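Local coordinates for hypothetical protein Atu0741 (Agrobacterium tumefaciens str. C58, PDB 1ZHV), which is of unknown function but carries two ACT-like regions, a fold often used for small-molecule sensing, so a regulatory ligand-binding role is possible, at residues L80-P85 / A121-L126; G92-S97 / H103-S108. All blocks are in the same frame, centred on the assembly; numbering follows the deposited sequence.

Contact 1: L80-P85 / A121-L126; sequences LSVISP and AGHSLL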
loop_
_atom_site.group_PDB
_atom_site.type_symbol
_atom_site.label_atom_id
_atom_site.label_comp_id
_atom_site.label_asym_id
_atom_site.label_seq_id
_atom_site.Cartn_x
_atom_site.Cartn_y
_atom_site.Cartn_z
ATOM N N LEU A 80 -9.887 -4.230 -9.107
ATOM C CA LEU A 80 -10.620 -5.463 -8.855
ATOM C C LEU A 80 -9.784 -6.702 -9.179
ATOM O O LEU A 80 -9.731 -7.646 -8.389
ATOM C CB LEU A 80 -11.910 -5.488 -9.686
ATOM C CG LEU A 80 -12.732 -6.782 -9.650
ATOM C CD1 LEU A 80 -13.306 -7.004 -8.262
ATOM C CD2 LEU A 80 -13.855 -6.690 -10.678
ATOM N N SER A 81 -9.124 -6.684 -10.334
ATOM C CA SER A 81 -8.323 -7.823 -10.775
ATOM C C SER A 81 -7.218 -8.175 -9.789
ATOM O O SER A 81 -6.815 -9.336 -9.682
ATOM C CB SER A 81 -7.702 -7.544 -12.153
ATOM O OG SER A 81 -6.585 -6.674 -12.062
ATOM N N VAL A 82 -6.742 -7.175 -9.058
ATOM C CA VAL A 82 -5.676 -7.394 -8.095
ATOM C C VAL A 82 -6.188 -7.781 -6.708
ATOM O O VAL A 82 -5.704 -8.738 -6.113
ATOM C CB VAL A 82 -4.766 -6.138 -7.991
ATOM C CG1 VAL A 82 -3.797 -6.278 -6.830
ATOM C CG2 VAL A 82 -3.987 -5.970 -9.283
ATOM N N ILE A 83 -7.185 -7.066 -6.199
ATOM C CA ILE A 83 -7.677 -7.389 -4.865
ATOM C C ILE A 83 -8.581 -8.614 -4.771
ATOM O O ILE A 83 -8.687 -9.219 -3.705
ATOM C CB ILE A 83 -8.388 -6.182 -4.207
ATOM C CG1 ILE A 83 -9.682 -5.850 -4.946
ATOM C CG2 ILE A 83 -7.443 -4.980 -4.186
ATOM C CD1 ILE A 83 -10.590 -4.908 -4.171
ATOM N N SER A 84 -9.217 -9.006 -5.871
ATOM C CA SER A 84 -10.102 -10.172 -5.822
ATOM C C SER A 84 -9.389 -11.433 -5.321
ATOM O O SER A 84 -9.869 -12.099 -4.401
ATOM C CB SER A 84 -10.716 -10.441 -7.197
ATOM O OG SER A 84 -11.633 -11.524 -7.126
ATOM N N PRO A 85 -8.237 -11.785 -5.919
ATOM C CA PRO A 85 -7.547 -12.992 -5.443
ATOM C C PRO A 85 -7.033 -12.896 -4.010
ATOM O O PRO A 85 -6.838 -13.911 -3.342
ATOM C CB PRO A 85 -6.424 -13.184 -6.465
ATOM C CG PRO A 85 -6.207 -11.809 -7.026
ATOM C CD PRO A 85 -7.596 -11.247 -7.131
ATOM N N ALA A 121 -2.878 -15.535 -10.417
ATOM C CA ALA A 121 -3.947 -14.760 -11.045
ATOM C C ALA A 121 -3.501 -14.115 -12.363
ATOM O O ALA A 121 -4.286 -13.446 -13.038
ATOM C CB ALA A 121 -4.450 -13.692 -10.071
ATOM N N GLY A 122 -2.234 -14.313 -12.717
ATOM C CA GLY A 122 -1.717 -13.782 -13.965
ATOM C C GLY A 122 -0.984 -12.458 -13.910
ATOM O O GLY A 122 -0.558 -11.941 -14.945
ATOM N N HIS A 123 -0.836 -11.892 -12.720
ATOM C CA HIS A 123 -0.144 -10.620 -12.592
ATOM C C HIS A 123 1.364 -10.799 -12.553
ATOM O O HIS A 123 1.864 -11.871 -12.214
ATOM C CB HIS A 123 -0.619 -9.892 -11.341
ATOM C CG HIS A 123 -2.092 -9.631 -11.328
ATOM N ND1 HIS A 123 -2.717 -8.846 -12.273
ATOM C CD2 HIS A 123 -3.066 -10.067 -10.494
ATOM C CE1 HIS A 123 -4.014 -8.811 -12.023
ATOM N NE2 HIS A 123 -4.251 -9.544 -10.950
ATOM N N SER A 124 2.078 -9.740 -12.920
ATOM C CA SER A 124 3.535 -9.747 -12.930
ATOM C C SER A 124 4.018 -8.991 -11.701
ATOM O O SER A 124 3.464 -7.951 -11.352
ATOM C CB SER A 124 4.057 -9.066 -14.198
ATOM O OG SER A 124 5.474 -9.046 -14.214
ATOM N N LEU A 125 5.046 -9.504 -11.042
ATOM C CA LEU A 125 5.548 -8.833 -9.858
ATOM C C LEU A 125 7.034 -8.520 -9.927
ATOM O O LEU A 125 7.854 -9.393 -10.208
ATOM C CB LEU A 125 5.272 -9.677 -8.611
ATOM C CG LEU A 125 3.823 -10.110 -8.378
ATOM C CD1 LEU A 125 3.741 -10.858 -7.058
ATOM C CD2 LEU A 125 2.902 -8.900 -8.367
ATOM N N LEU A 126 7.372 -7.259 -9.692
ATOM C CA LEU A 126 8.765 -6.832 -9.668
ATOM C C LEU A 126 9.074 -6.769 -8.178
ATOM O O LEU A 126 8.625 -5.857 -7.481
ATOM C CB LEU A 126 8.926 -5.454 -10.316
ATOM C CG LEU A 126 8.624 -5.330 -11.815
ATOM C CD1 LEU A 126 9.100 -3.968 -12.294
ATOM C CD2 LEU A 126 9.328 -6.430 -12.601
#

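Contact 2: G92-S97 / H103-S108; sequences GIFVVS and HLLVRS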
loop_
_atom_site.group_PDB
_atom_site.type_symbol
_atom_site.label_atom_id
_atom_site.label_comp_id
_atom_site.label_asym_id
_atom_site.label_seq_id
_atom_site.Cartn_x
_atom_site.Cartn_y
_atom_site.Cartn_z
ATOM N N GLY A 92 -5.981 -9.263 3.931
ATOM C CA GLY A 92 -6.509 -7.921 4.079
ATOM C C GLY A 92 -5.802 -6.989 3.120
ATOM O O GLY A 92 -4.596 -7.121 2.888
ATOM N N ILE A 93 -6.552 -6.051 2.553
ATOM C CA ILE A 93 -5.990 -5.093 1.607
ATOM C C ILE A 93 -6.236 -3.643 2.006
ATOM O O ILE A 93 -7.223 -3.320 2.668
ATOM C CB ILE A 93 -6.549 -5.327 0.181
ATOM C CG1 ILE A 93 -8.075 -5.153 0.154
ATOM C CG2 ILE A 93 -6.177 -6.715 -0.294
ATOM C CD1 ILE A 93 -8.537 -3.726 -0.127
ATOM N N PHE A 94 -5.320 -2.777 1.591
ATOM C CA PHE A 94 -5.393 -1.348 1.879
ATOM C C PHE A 94 -5.035 -0.702 0.547
ATOM O O PHE A 94 -3.906 -0.813 0.079
ATOM C CB PHE A 94 -4.374 -0.989 2.968
ATOM C CG PHE A 94 -4.529 0.401 3.517
ATOM C CD1 PHE A 94 -4.063 1.501 2.803
ATOM C CD2 PHE A 94 -5.141 0.610 4.752
ATOM C CE1 PHE A 94 -4.201 2.792 3.310
ATOM C CE2 PHE A 94 -5.284 1.901 5.266
ATOM C CZ PHE A 94 -4.812 2.989 4.544
ATOM N N VAL A 95 -6.003 -0.035 -0.069
ATOM C CA VAL A 95 -5.785 0.570 -1.373
ATOM C C VAL A 95 -5.786 2.079 -1.369
ATOM O O VAL A 95 -6.638 2.703 -0.754
ATOM C CB VAL A 95 -6.865 0.108 -2.383
ATOM C CG1 VAL A 95 -6.643 0.770 -3.741
ATOM C CG2 VAL A 95 -6.834 -1.409 -2.508
ATOM N N VAL A 96 -4.819 2.662 -2.061
ATOM C CA VAL A 96 -4.758 4.108 -2.178
ATOM C C VAL A 96 -4.653 4.470 -3.651
ATOM O O VAL A 96 -3.591 4.340 -4.268
ATOM C CB VAL A 96 -3.553 4.706 -1.421
ATOM C CG1 VAL A 96 -3.518 6.213 -1.613
ATOM C CG2 VAL A 96 -3.659 4.386 0.054
ATOM N N SER A 97 -5.769 4.901 -4.225
ATOM C CA SER A 97 -5.786 5.323 -5.616
ATOM C C SER A 97 -5.192 6.725 -5.658
ATOM O O SER A 97 -5.271 7.474 -4.685
ATOM C CB SER A 97 -7.220 5.359 -6.157
ATOM O OG SER A 97 -7.799 4.066 -6.159
ATOM N N HIS A 103 -1.864 2.286 -5.441
ATOM C CA HIS A 103 -0.867 1.624 -4.618
ATOM C C HIS A 103 -1.667 0.676 -3.737
ATOM O O HIS A 103 -2.828 0.937 -3.421
ATOM C CB HIS A 103 -0.082 2.615 -3.756
ATOM C CG HIS A 103 1.077 3.241 -4.468
ATOM N ND1 HIS A 103 2.390 2.917 -4.197
ATOM C CD2 HIS A 103 1.115 4.188 -5.432
ATOM C CE1 HIS A 103 3.187 3.645 -4.962
ATOM N NE2 HIS A 103 2.437 4.423 -5.721
ATOM N N LEU A 104 -1.053 -0.437 -3.362
ATOM C CA LEU A 104 -1.706 -1.440 -2.530
ATOM C C LEU A 104 -0.794 -1.819 -1.382
ATOM O O LEU A 104 0.396 -2.030 -1.586
ATOM C CB LEU A 104 -1.987 -2.708 -3.355
ATOM C CG LEU A 104 -2.256 -3.984 -2.542
ATOM C CD1 LEU A 104 -3.652 -3.913 -1.965
ATOM C CD2 LEU A 104 -2.106 -5.222 -3.408
ATOM N N LEU A 105 -1.342 -1.886 -0.177
ATOM C CA LEU A 105 -0.548 -2.333 0.951
ATOM C C LEU A 105 -1.214 -3.570 1.540
ATOM O O LEU A 105 -2.439 -3.692 1.549
ATOM C CB LEU A 105 -0.426 -1.243 2.026
ATOM C CG LEU A 105 0.377 0.003 1.640
ATOM C CD1 LEU A 105 -0.580 1.092 1.182
ATOM C CD2 LEU A 105 1.209 0.493 2.825
ATOM N N VAL A 106 -0.386 -4.504 1.983
ATOM C CA VAL A 106 -0.857 -5.719 2.625
ATOM C C VAL A 106 0.066 -5.875 3.819
ATOM O O VAL A 106 1.149 -5.287 3.845
ATOM C CB VAL A 106 -0.729 -6.976 1.717
ATOM C CG1 VAL A 106 -1.643 -6.833 0.501
ATOM C CG2 VAL A 106 0.714 -7.179 1.291
ATOM N N ARG A 107 -0.357 -6.642 4.816
ATOM C CA ARG A 107 0.493 -6.847 5.975
ATOM C C ARG A 107 1.740 -7.569 5.498
ATOM O O ARG A 107 1.673 -8.448 4.630
ATOM C CB ARG A 107 -0.244 -7.659 7.042
ATOM C CG ARG A 107 -1.420 -6.908 7.634
ATOM C CD ARG A 107 -2.123 -7.689 8.733
ATOM N NE ARG A 107 -3.231 -6.929 9.312
ATOM C CZ ARG A 107 -3.085 -5.819 10.033
ATOM N NH1 ARG A 107 -1.875 -5.333 10.273
ATOM N NH2 ARG A 107 -4.152 -5.190 10.508
ATOM N N SER A 108 2.883 -7.192 6.055
ATOM C CA SER A 108 4.138 -7.799 5.659
ATOM C C SER A 108 4.181 -9.302 5.851
ATOM O O SER A 108 4.845 -9.999 5.095
ATOM C CB SER A 108 5.292 -7.136 6.406
ATOM O OG SER A 108 5.336 -5.755 6.080
HETATM O O HOH W 1 -2.934 -8.087 4.769
#

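Contact 1: L80-P85 / A121-L126
His123 points its imidazole at helix 78-87 and meets two consecutive residues there in different ways, Ser81 at the ring edge and Val82 over one face. With CG anti to its carbonyl carbon (chi1 -58°), the ring reaches out from the loop that precedes strand 124-126. Its NE2 donates a hydrogen bond of 2.9 Å to the backbone O of Ser81, fairly straight at 160° and close to the ring plane. The donor nevertheless stands well above the carbonyl plane, 66° out of it. Val82 CG2 sits over the ring 4.1 Å from the centroid, a CH-pi contact displaced toward the rim; a beta-branched residue suits this spot because one methyl can rest on the imidazole while the other faces elsewhere. Ser81 OG lies alongside, 3.3 Å from His123 CE1, but its hydrogen bond goes back to Ile78 O in its own helix. Farther along, Pro85 CG rests against Ala121 CB at 4.0 Å, a small apolar contact beside the Schellman motif in which Gly122, with positive phi, ends helix 111-120. Leu118 of that helix touches Val82, Pro85 and His123 together.

The proline probably accounts for the polar bond. Lacking an N-H, Pro85 cannot bond to Ser81 O four residues back, and the helix kinks there; His123 NE2 serves this carbonyl instead. On the ring's other nitrogen, ND1 accepts from Ile4 N. One donor and one acceptor fit a neutral imidazole with its proton on NE2, its rotation fixed by both bonds, linking helix 78-87 to the N-terminal segment.

Contact 2: G92-S97 / H103-S108
The ring of Phe94 meets Leu105 obliquely, CD1 to CD1 at 3.9 Å, the two side chains lying side by side and pointing the same way; Val46 of strand 43-48 touches both. Phe94, with CG anti to the backbone N (chi1 -170°), lays its ring beside Leu105. The other flat group, the His103 imidazole, stacks with Phe33, while its CB passes 3.9 Å from Val96 O. Phe94, Val96, His103 and Leu105 thus share one face of the hairpin formed by strands 94-97 and 102-107, and Phe33 also reaches Val96 and Leu105.

Val95 and Leu104 occupy the other face, as a non-hydrogen-bonded pair. Leu104 bends its CD1 toward the partner strand, where it lies 3.9 Å from Ile93 CB, the two side chains crossing at about a right angle, and near Val95 CG2 as well. Branched aliphatic residues suit this face, since helix 78-87 packs on it through Ile83 and Leu86.

Between the faces runs the antiparallel ladder. Phe94 and Leu105 form one hydrogen-bonded pair, in which Leu105 N to Phe94 O measures 2.8 Å, whereas the return bond from Phe94 N is weak. In the Val96 and His103 pair, Val96 N to His103 O is nearly straight at 177°. Where the strands part, a water takes over: it donates to Gly92 O at 2.7 Å and accepts from Arg107 N at 3.0 Å.

The water therefore fills the place of the next direct bond of the ladder, satisfying both backbone groups, while the guanidinium of Arg107 forms a salt bridge with Asp59. Across the hairpin the polar bonds all run through backbone groups and the water, while Leu104, Val95, Phe94 and Leu105 meet through apolar contacts.

Helix 78-87 connects the two contacts, whose centres lie about 12 Å apart. One side of it supplies contact 1, and strand 94-97 of contact 2 follows directly in the chain. Val82 also packs its CG1 against Leu104 CD2 at 4.0 Å, so one valine touches both the imidazole of contact 1 and the hairpin of contact 2; Ile83 CG2 reaches Val95 CG2, likewise at 4.0 Å. Both contacts reach the same mixed sheet, contact 1 through strand 124-126 and contact 2 through the hairpin, following the beta-alpha-beta-beta-alpha-beta order of an ACT domain. The contacts are thus related by apolar packing of helix 78-87 on the hairpin.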